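Local coordinates for protein OBody AM3L15 (Pyrobaculum aerophilum, PDB 4GN5) that probably serves as an engineered protein-binding domain built on an OB fold, a fold that binds nucleic acids in many natural relatives, at residues N15-E20 with V82-P87; P51-R56 with L90-E95; G57-H62 with I96-I101. One frame throughout, in Å; residues are numbered along the deposited sequence.

From the N terminus, the chain first passes 15-20, the turn that leads into strand 20-24. Interaction 1 closes a long loop from here to 82-87, at the end of strand 75-83. Within that loop lie 51-56 and 57-62, consecutive segments that run from strand 50-55 into helix 61-67. Their partners, 90-95 and 96-101, follow 82-87 in the same order. The three closures therefore all cross one another, and none encloses another. Interaction 1 ties the N-terminal turn to strand 75-83. Interaction 2 sets strand 50-55 against the loop before strand 95-98. Interaction 3 lays the approach to the helix over strand 95-98 and the corner after it.

Interaction 1. Residues N15-E20 with V82-P87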
# COMPACT_ATOMS: atom_id res chain seq x y z
N ASN A 15 2.15 22.32 -5.72
CA ASN A 15 3.14 23.39 -5.86
C ASN A 15 4.42 23.15 -5.11
O ASN A 15 5.47 23.68 -5.47
CB ASN A 15 2.53 24.70 -5.41
CG ASN A 15 3.35 25.89 -5.81
OD1 ASN A 15 3.71 26.06 -6.97
ND2 ASN A 15 3.66 26.74 -4.85
N LEU A 16 4.36 22.31 -4.10
CA LEU A 16 5.52 22.06 -3.26
C LEU A 16 6.38 20.94 -3.81
O LEU A 16 7.37 20.51 -3.17
CB LEU A 16 5.10 21.78 -1.81
CG LEU A 16 4.38 22.93 -1.08
CD1 LEU A 16 4.15 22.69 0.39
CD2 LEU A 16 5.15 24.28 -1.30
N HIS A 17 6.02 20.46 -4.99
CA HIS A 17 6.70 19.30 -5.58
C HIS A 17 8.21 19.53 -5.63
O HIS A 17 8.66 20.55 -6.11
CB HIS A 17 6.17 18.98 -6.97
CG HIS A 17 7.02 18.00 -7.72
ND1 HIS A 17 6.83 16.65 -7.65
CD2 HIS A 17 8.09 18.18 -8.54
CE1 HIS A 17 7.72 16.02 -8.41
NE2 HIS A 17 8.50 16.93 -8.96
N GLY A 18 8.96 18.57 -5.09
CA GLY A 18 10.42 18.60 -5.17
C GLY A 18 11.07 19.32 -3.99
O GLY A 18 12.30 19.36 -3.87
N SER A 19 10.27 19.91 -3.11
CA SER A 19 10.84 20.59 -1.94
C SER A 19 10.65 19.77 -0.67
O SER A 19 9.78 18.87 -0.58
CB SER A 19 10.26 21.97 -1.78
OG SER A 19 8.92 21.86 -1.39
N GLU A 20 11.49 20.09 0.30
CA GLU A 20 11.49 19.49 1.61
C GLU A 20 10.51 20.24 2.53
O GLU A 20 10.44 21.46 2.52
CB GLU A 20 12.90 19.47 2.19
CG GLU A 20 13.13 18.43 3.23
CD GLU A 20 14.43 18.53 3.93
OE1 GLU A 20 14.76 19.61 4.44
OE2 GLU A 20 15.14 17.53 4.02
N VAL A 82 8.18 16.48 -1.09
CA VAL A 82 6.86 16.37 -1.71
C VAL A 82 6.98 15.80 -3.13
O VAL A 82 7.80 16.25 -3.92
CB VAL A 82 6.10 17.75 -1.73
CG1 VAL A 82 4.78 17.67 -2.46
CG2 VAL A 82 5.87 18.27 -0.26
N GLU A 83 6.14 14.84 -3.46
CA GLU A 83 6.09 14.33 -4.83
C GLU A 83 4.67 14.56 -5.38
O GLU A 83 3.70 14.21 -4.75
CB GLU A 83 6.51 12.87 -4.88
CG GLU A 83 6.15 12.15 -6.22
CD GLU A 83 7.01 12.68 -7.36
OE1 GLU A 83 8.23 12.93 -7.10
OE2 GLU A 83 6.47 12.90 -8.47
N ALA A 84 4.55 15.19 -6.53
CA ALA A 84 3.20 15.42 -7.04
C ALA A 84 3.16 15.19 -8.55
O ALA A 84 2.22 15.58 -9.23
CB ALA A 84 2.72 16.84 -6.63
N GLY A 85 4.18 14.51 -9.07
CA GLY A 85 4.18 14.14 -10.49
C GLY A 85 3.04 13.18 -10.84
O GLY A 85 2.78 12.19 -10.14
N TRP A 86 2.39 13.47 -11.95
CA TRP A 86 1.38 12.59 -12.49
C TRP A 86 1.98 11.16 -12.57
O TRP A 86 3.07 11.00 -13.11
CB TRP A 86 0.94 13.17 -13.84
CG TRP A 86 -0.37 12.73 -14.11
CD1 TRP A 86 -1.60 13.28 -13.62
CD2 TRP A 86 -0.70 11.53 -14.74
NE1 TRP A 86 -2.64 12.47 -14.01
CE2 TRP A 86 -2.11 11.40 -14.71
CE3 TRP A 86 0.06 10.56 -15.39
CZ2 TRP A 86 -2.74 10.36 -15.31
CZ3 TRP A 86 -0.55 9.60 -15.98
CH2 TRP A 86 -1.94 9.48 -15.96
N PRO A 87 1.27 10.11 -12.03
CA PRO A 87 -0.18 10.05 -11.78
C PRO A 87 -0.67 10.33 -10.33
O PRO A 87 -1.77 9.90 -9.97
CB PRO A 87 -0.52 8.62 -12.16
CG PRO A 87 0.69 7.87 -11.53
CD PRO A 87 1.84 8.74 -12.02
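V82 and H17 bury the most surface here. The turn grips both the N and the O of V82: G18 N donates to V82 O at 2.8 Å, and V82 N donates to S19 O at 2.9 Å. The V82 side chain points toward 15-20. Its CB lies 3.4 Å from L16 O, and its CG2 meets L16 CB at 3.9 Å. L16 O also accepts from S19 N and S19 OG, both on the same face of its plane. These two bonds hold the type II turn L16-S19, with G18 at positive phi.

H17 has CG anti to the backbone N (chi1 168°), which carries the ring on to A84. There ND1 accepts from A84 N at 2.9 Å, close to the ring plane and fairly straight (161°). The E83 side chain runs beside H17, with its carboxylate nearly perpendicular to the ring (89°). E83 OE2 is 3.4 Å from H17 CE1 and also accepts from G85 N.

The contact lies at the surface, just before strand 20-24 starts to pair antiparallel with 75-83. The V82 side chain also packs on I12. Across the other edge of 75-83, the E83 backbone bonds to E95 of strand 95-98.

Interaction 2. Residues P51-R56 with L90-E95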
# COMPACT_ATOMS: atom_id res chain seq x y z
N PRO A 51 -0.52 11.82 3.02
CA PRO A 51 0.07 10.49 3.09
C PRO A 51 1.58 10.50 2.92
O PRO A 51 2.11 11.14 1.99
CB PRO A 51 -0.61 9.74 1.96
CG PRO A 51 -0.83 10.87 0.84
CD PRO A 51 -1.22 12.08 1.74
N VAL A 52 2.25 9.80 3.81
CA VAL A 52 3.70 9.74 3.83
C VAL A 52 3.99 8.32 3.37
O VAL A 52 3.65 7.35 4.08
CB VAL A 52 4.21 9.93 5.28
CG1 VAL A 52 5.73 9.66 5.43
CG2 VAL A 52 3.85 11.31 5.84
N TYR A 53 4.57 8.18 2.17
CA TYR A 53 4.88 6.86 1.60
C TYR A 53 6.29 6.36 1.91
O TYR A 53 7.25 7.03 1.61
CB TYR A 53 4.75 6.89 0.06
CG TYR A 53 3.31 6.82 -0.45
CD1 TYR A 53 2.43 7.91 -0.31
CD2 TYR A 53 2.86 5.67 -1.15
CE1 TYR A 53 1.08 7.82 -0.82
CE2 TYR A 53 1.53 5.61 -1.67
CZ TYR A 53 0.68 6.69 -1.50
OH TYR A 53 -0.60 6.59 -1.99
N LEU A 54 6.39 5.18 2.49
CA LEU A 54 7.66 4.46 2.60
C LEU A 54 7.63 3.31 1.55
O LEU A 54 6.80 2.42 1.68
CB LEU A 54 7.75 3.87 4.01
CG LEU A 54 7.94 4.93 5.08
CD1 LEU A 54 6.65 5.67 5.53
CD2 LEU A 54 8.63 4.31 6.21
N GLU A 55 8.57 3.28 0.64
CA GLU A 55 8.53 2.30 -0.44
C GLU A 55 9.86 1.65 -0.52
O GLU A 55 10.87 2.34 -0.65
CB GLU A 55 8.24 2.99 -1.77
CG GLU A 55 6.84 3.36 -1.92
CD GLU A 55 6.51 3.73 -3.34
OE1 GLU A 55 6.55 4.90 -3.67
OE2 GLU A 55 6.21 2.85 -4.14
N ARG A 56 9.87 0.32 -0.40
CA ARG A 56 11.10 -0.46 -0.39
C ARG A 56 11.74 -0.17 -1.75
O ARG A 56 11.04 -0.07 -2.75
CB ARG A 56 10.80 -1.94 -0.27
CG ARG A 56 10.56 -2.39 1.11
CD ARG A 56 11.84 -2.25 1.97
NE ARG A 56 11.49 -2.65 3.32
CZ ARG A 56 12.30 -2.60 4.37
NH1 ARG A 56 13.56 -2.17 4.24
NH2 ARG A 56 11.83 -2.98 5.55
N LEU A 90 -4.20 11.46 -9.81
CA LEU A 90 -5.35 10.56 -9.96
C LEU A 90 -6.04 10.29 -8.61
O LEU A 90 -7.21 10.05 -8.58
CB LEU A 90 -4.93 9.23 -10.60
CG LEU A 90 -5.22 9.03 -12.09
CD1 LEU A 90 -5.06 10.36 -12.99
CD2 LEU A 90 -4.41 7.82 -12.57
N ASP A 91 -5.29 10.27 -7.51
CA ASP A 91 -5.90 10.08 -6.24
C ASP A 91 -5.48 11.05 -5.15
O ASP A 91 -6.31 11.86 -4.74
CB ASP A 91 -5.84 8.60 -5.74
CG ASP A 91 -4.43 7.93 -5.88
OD1 ASP A 91 -4.38 6.70 -5.90
OD2 ASP A 91 -3.38 8.60 -5.96
N THR A 92 -4.27 10.88 -4.60
CA THR A 92 -3.93 11.63 -3.41
C THR A 92 -3.55 13.12 -3.64
O THR A 92 -3.61 13.96 -2.69
CB THR A 92 -2.87 10.95 -2.57
OG1 THR A 92 -1.64 10.92 -3.29
CG2 THR A 92 -3.33 9.48 -2.09
N GLY A 93 -3.12 13.46 -4.87
CA GLY A 93 -2.70 14.86 -5.18
C GLY A 93 -1.23 15.15 -4.75
O GLY A 93 -0.43 15.77 -5.50
N VAL A 94 -0.88 14.66 -3.57
CA VAL A 94 0.45 14.76 -3.06
C VAL A 94 0.85 13.43 -2.41
O VAL A 94 -0.04 12.62 -1.97
CB VAL A 94 0.61 15.96 -2.05
CG1 VAL A 94 0.49 17.37 -2.76
CG2 VAL A 94 -0.43 15.89 -0.86
N GLU A 95 2.16 13.25 -2.26
CA GLU A 95 2.77 12.16 -1.49
C GLU A 95 3.99 12.80 -0.83
O GLU A 95 4.58 13.73 -1.40
CB GLU A 95 3.29 11.03 -2.43
CG GLU A 95 2.18 10.50 -3.39
CD GLU A 95 2.63 9.35 -4.30
OE1 GLU A 95 1.78 8.60 -4.79
OE2 GLU A 95 3.84 9.23 -4.56
O HOH W 1 -0.84 8.38 -3.98
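The Y53 ring and the E95 side chain lie against each other as a stacked pair. E95 comes over one face of the ring. Its CG touches Y53 CE1 at 3.9 Å, and its OE1 lies 3.9 Å above the ring plane, displaced toward the rim. The carboxylate and ring planes are 27° apart. E95 has CG beside its backbone N (chi1 -55°) and is extended beyond, which brings CG, CD and OE1 over the CD1-CE1 side of the ring. OE1 pairs most strongly with a basic side chain of the other protein chain.

T92 approaches Y53 from the opposite direction, with its CG2 at 4.0 Å from Y53 OH. It slides past P51, whose CG is 4.0 Å from T92 CB and 3.4 Å from V94 O. T92 OG1 donates to V94 O at 2.7 Å, from well above the carbonyl plane, and this holds the loop in a tight bend.

One water links the polar ends. It sits 2.7 Å from Y53 OH. T92 OG1, E95 OE1 and, further off, D91 OD2 are placed to accept from it, though it can serve only two at once. A leucine in place of Y53 would probably leave this water without its hydroxyl partner and E95 without a flat face to lie on.

The contact is buried where strand 50-55 meets strand 95-98. P51 and Y53 both bond through the backbone to I96, a parallel pairing that closes the barrel of an OB fold. Strand 36-42 lies on the other side of 50-55.

Interaction 3. Residues G57-H62 with I96-I101; sequences GKTPDH and IFPSEI
K58 meets F97 at the CE1 corner of its ring. Its CD is 3.9 Å from F97 CE1, and its NZ is 4.0 Å from F97 CZ. The lysine is extended beyond CG, which brings CD and NZ to the CE1-CZ side of the ring. T59 OG1 lies 4.4 Å from F97 CD1, at the ring edge. T59 CG2 stands equally far from P98 CG, and the P60 ring comes near P98 O.

Two waters lie between polar atoms of the two segments. One is 2.7 Å from T59 OG1 and donates to P98 O at 2.9 Å. The other lies in the plane of the H62 ring, 2.7 Å from NE2, and very near S99 O, too close for that second bond to be certain. H62 reaches this water with its CG between the backbone N and the carbonyl carbon (chi1 73°).

The second shell fixes these groups. K58 NZ forms a salt bridge with E55 OE1, and T59 OG1 bonds to E55 N. On the strand side, a classic beta bulge sets S99 and E100 opposite K79 of strand 75-83, at the corner between strands 95-98 and 100-103. F97 also packs on a basic side chain of the other protein chain.

The chemistry is thus that of a light surface contact. Apolar touches are few and loose, and the clearest polar link is the water between T59 and P98. The lysine charge is probably offset by E55, which also pairs with a basic side chain of the other protein chain.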
# COMPACT_ATOMS: atom_id res chain seq x y z
N GLY A 57 13.05 0.02 -1.77
CA GLY A 57 13.72 0.42 -2.97
C GLY A 57 13.95 1.92 -3.05
O GLY A 57 14.85 2.34 -3.77
N LYS A 58 13.16 2.70 -2.30
CA LYS A 58 13.21 4.16 -2.27
C LYS A 58 13.54 4.76 -0.91
O LYS A 58 14.28 5.69 -0.82
CB LYS A 58 11.88 4.76 -2.68
CG LYS A 58 11.63 4.81 -4.10
CD LYS A 58 10.39 5.57 -4.39
CE LYS A 58 9.75 5.08 -5.68
NZ LYS A 58 8.49 5.80 -5.98
N THR A 59 12.93 4.23 0.13
CA THR A 59 12.99 4.80 1.50
C THR A 59 14.07 4.11 2.33
O THR A 59 14.14 2.90 2.33
CB THR A 59 11.59 4.62 2.18
OG1 THR A 59 10.61 5.33 1.44
CG2 THR A 59 11.59 5.09 3.62
N PRO A 60 14.87 4.86 3.12
CA PRO A 60 15.89 4.11 3.85
C PRO A 60 15.34 3.10 4.83
O PRO A 60 14.29 3.33 5.46
CB PRO A 60 16.68 5.21 4.58
CG PRO A 60 16.59 6.39 3.66
CD PRO A 60 15.14 6.30 3.11
N ASP A 61 16.05 1.97 4.95
CA ASP A 61 15.65 0.85 5.79
C ASP A 61 15.28 1.28 7.23
O ASP A 61 14.29 0.83 7.78
CB ASP A 61 16.79 -0.18 5.84
CG ASP A 61 16.41 -1.49 6.58
OD1 ASP A 61 15.24 -1.94 6.53
OD2 ASP A 61 17.31 -2.10 7.20
N HIS A 62 16.09 2.13 7.85
CA HIS A 62 15.82 2.52 9.25
C HIS A 62 14.38 3.09 9.46
O HIS A 62 13.77 2.88 10.52
CB HIS A 62 16.93 3.43 9.81
CG HIS A 62 16.91 4.83 9.27
ND1 HIS A 62 17.58 5.19 8.12
CD2 HIS A 62 16.35 5.97 9.75
CE1 HIS A 62 17.40 6.48 7.89
NE2 HIS A 62 16.65 6.97 8.86
N ILE A 96 4.36 12.33 0.36
CA ILE A 96 5.58 12.78 1.03
C ILE A 96 6.45 11.54 1.16
O ILE A 96 6.01 10.50 1.70
CB ILE A 96 5.32 13.44 2.44
CG1 ILE A 96 4.60 14.80 2.28
CG2 ILE A 96 6.66 13.59 3.18
CD1 ILE A 96 4.00 15.43 3.54
N PHE A 97 7.66 11.63 0.61
CA PHE A 97 8.69 10.64 0.84
C PHE A 97 9.64 11.06 1.97
O PHE A 97 10.43 12.01 1.81
CB PHE A 97 9.41 10.25 -0.50
CG PHE A 97 8.54 9.45 -1.42
CD1 PHE A 97 8.53 8.04 -1.35
CD2 PHE A 97 7.67 10.06 -2.30
CE1 PHE A 97 7.73 7.30 -2.14
CE2 PHE A 97 6.85 9.31 -3.13
CZ PHE A 97 6.87 7.92 -3.06
N PRO A 98 9.56 10.36 3.13
CA PRO A 98 10.26 10.81 4.31
C PRO A 98 11.76 10.53 4.30
O PRO A 98 12.23 9.51 3.77
CB PRO A 98 9.60 10.01 5.43
CG PRO A 98 9.27 8.70 4.79
CD PRO A 98 8.85 9.09 3.36
N SER A 99 12.49 11.43 4.95
CA SER A 99 13.85 11.15 5.34
C SER A 99 13.99 11.03 6.87
O SER A 99 14.93 10.38 7.36
CB SER A 99 14.76 12.23 4.81
OG SER A 99 14.49 13.43 5.47
N GLU A 100 13.10 11.67 7.62
CA GLU A 100 13.12 11.49 9.08
C GLU A 100 11.71 11.28 9.62
O GLU A 100 10.77 11.96 9.20
CB GLU A 100 13.74 12.68 9.80
CG GLU A 100 15.07 13.12 9.26
CD GLU A 100 15.49 14.49 9.79
OE1 GLU A 100 14.90 15.00 10.76
OE2 GLU A 100 16.46 15.05 9.22
N ILE A 101 11.55 10.29 10.49
CA ILE A 101 10.29 10.18 11.23
C ILE A 101 10.60 10.19 12.71
O ILE A 101 11.26 9.28 13.20
CB ILE A 101 9.51 8.90 10.87
CG1 ILE A 101 9.19 8.87 9.36
CG2 ILE A 101 8.26 8.76 11.79
CD1 ILE A 101 8.54 7.52 8.84
O HOH W 2 11.51 7.92 1.42
O HOH W 3 16.29 9.64 9.35